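Local coordinates for CIR protein (Plasmodium chabaudi chabaudi, PDB 6ZYV) that is of unknown function but belongs to the PIR family of variant antigens, which are associated with infected red blood cells in malaria, at residues 135-138 against 139-142. The protein carries 5 engineered substitutions. Numbering follows the deposited sequence.
Sequences NYKG and IVDK
Tyr136 and Val140, one helical turn apart, form the tight side of this contact. Methyl CG2 of Val140 packs against the CE2 corner of the Tyr136 ring (CE2 to CG2 3.6 Å), meeting it at a slant. Tyr136 CG stands opposite the backbone N (chi1 -166°), on the side of its own carbonyl carbon, which brings CE2 near Val140; the same methyl also lies against Tyr136 O. Ile139 flanks the ring more loosely, its CD1 4.5 Å from Tyr136 CD1, while its CG1 lies 3.4 Å from Asn135 O. All of this lies on helix 134-149 of the PIR ectodomain, mostly helical and without strands as modelled. Tyr136 and Ile139 lean on Ala88 and Val140 on Ile92, both of helix 81-101, whereas Tyr124 of helix 122-127 touches Tyr136 and Val140. Four successive i to i+4 backbone bonds run through the two turns. Val140 N to Tyr136 O (2.9 Å) and Asp141 N to Lys137 O (2.8 Å) are the shorter pair; Ile139 N to Asn135 O is longer at 3.3 Å. On the more open flank, Lys137 and Asp141 make an i to i+4 salt bridge, weak as a hydrogen bond, with Lys137 NZ 3.4 Å from Asp141 OD1. The lysine chain bends at chi2 (55°), which folds its end back toward the carboxylate, so that CE as well as NZ lies beside OD1. The stronger polar partner of NZ is Glu119, through OE1. Gly138 and Lys142 are exposed; CB of Lys142 lies 3.5 Å from Gly138 O, and its amine leads away from the preceding turn.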
loop_
_atom_site.group_PDB
_atom_site.type_symbol
_atom_site.label_atom_id
_atom_site.label_comp_id
_atom_site.label_asym_id
_atom_site.label_seq_id
_atom_site.Cartn_x
_atom_site.Cartn_y
_atom_site.Cartn_z
ATOM N N ASN A 135 4.582 18.534 9.580
ATOM C CA ASN A 135 5.511 17.405 9.480
ATOM C C ASN A 135 4.898 16.274 8.630
ATOM O O ASN A 135 5.609 15.620 7.875
ATOM C CB ASN A 135 5.882 16.883 10.864
ATOM C CG ASN A 135 7.263 17.296 11.329
ATOM O OD1 ASN A 135 8.000 16.503 11.928
ATOM N ND2 ASN A 135 7.652 18.545 11.077
ATOM N N TYR A 136 3.576 16.075 8.736
ATOM C CA TYR A 136 2.878 15.042 7.996
ATOM C C TYR A 136 2.767 15.387 6.528
ATOM O O TYR A 136 2.937 14.520 5.674
ATOM C CB TYR A 136 1.482 14.768 8.578
ATOM C CG TYR A 136 0.912 13.476 8.030
ATOM C CD1 TYR A 136 1.460 12.250 8.379
ATOM C CD2 TYR A 136 -0.107 13.486 7.081
ATOM C CE1 TYR A 136 0.968 11.064 7.855
ATOM C CE2 TYR A 136 -0.624 12.304 6.565
ATOM C CZ TYR A 136 -0.073 11.096 6.945
ATOM O OH TYR A 136 -0.545 9.917 6.433
ATOM N N LYS A 137 2.497 16.664 6.232
ATOM C CA LYS A 137 2.414 17.129 4.854
ATOM C C LYS A 137 3.776 16.907 4.130
ATOM O O LYS A 137 3.779 16.469 2.991
ATOM C CB LYS A 137 1.972 18.607 4.795
ATOM C CG LYS A 137 1.774 19.142 3.373
ATOM C CD LYS A 137 0.797 18.300 2.525
ATOM C CE LYS A 137 0.821 18.703 1.062
ATOM N NZ LYS A 137 0.040 17.769 0.207
ATOM N N GLY A 138 4.880 17.083 4.846
ATOM C CA GLY A 138 6.214 16.852 4.318
ATOM C C GLY A 138 6.426 15.393 3.984
ATOM O O GLY A 138 7.023 15.083 2.957
ATOM N N ILE A 139 5.936 14.489 4.845
ATOM C CA ILE A 139 5.994 13.044 4.633
ATOM C C ILE A 139 5.197 12.694 3.367
ATOM O O ILE A 139 5.710 11.998 2.504
ATOM C CB ILE A 139 5.456 12.285 5.882
ATOM C CG1 ILE A 139 6.443 12.398 7.058
ATOM C CG2 ILE A 139 5.154 10.817 5.563
ATOM C CD1 ILE A 139 5.930 11.765 8.395
ATOM N N VAL A 140 3.947 13.180 3.266
ATOM C CA VAL A 140 3.089 12.929 2.115
ATOM C C VAL A 140 3.732 13.435 0.822
ATOM O O VAL A 140 3.764 12.699 -0.180
ATOM C CB VAL A 140 1.690 13.548 2.320
ATOM C CG1 VAL A 140 0.886 13.534 1.025
ATOM C CG2 VAL A 140 0.952 12.834 3.422
ATOM N N ASP A 141 4.256 14.669 0.853
ATOM C CA ASP A 141 4.919 15.255 -0.307
ATOM C C ASP A 141 6.136 14.444 -0.756
ATOM O O ASP A 141 6.353 14.309 -1.960
ATOM C CB ASP A 141 5.342 16.701 -0.025
ATOM C CG ASP A 141 4.230 17.702 -0.178
ATOM O OD1 ASP A 141 3.249 17.399 -0.925
ATOM O OD2 ASP A 141 4.327 18.798 0.448
ATOM N N LYS A 142 6.931 13.925 0.209
ATOM C CA LYS A 142 8.100 13.133 -0.104
ATOM C C LYS A 142 7.669 11.833 -0.748
ATOM O O LYS A 142 8.278 11.434 -1.719
ATOM C CB LYS A 142 8.921 12.823 1.158
ATOM C CG LYS A 142 10.430 13.050 0.994
ATOM C CD LYS A 142 11.143 12.381 -0.197
ATOM C CE LYS A 142 12.329 13.246 -0.579
ATOM N NZ LYS A 142 13.150 12.764 -1.738
#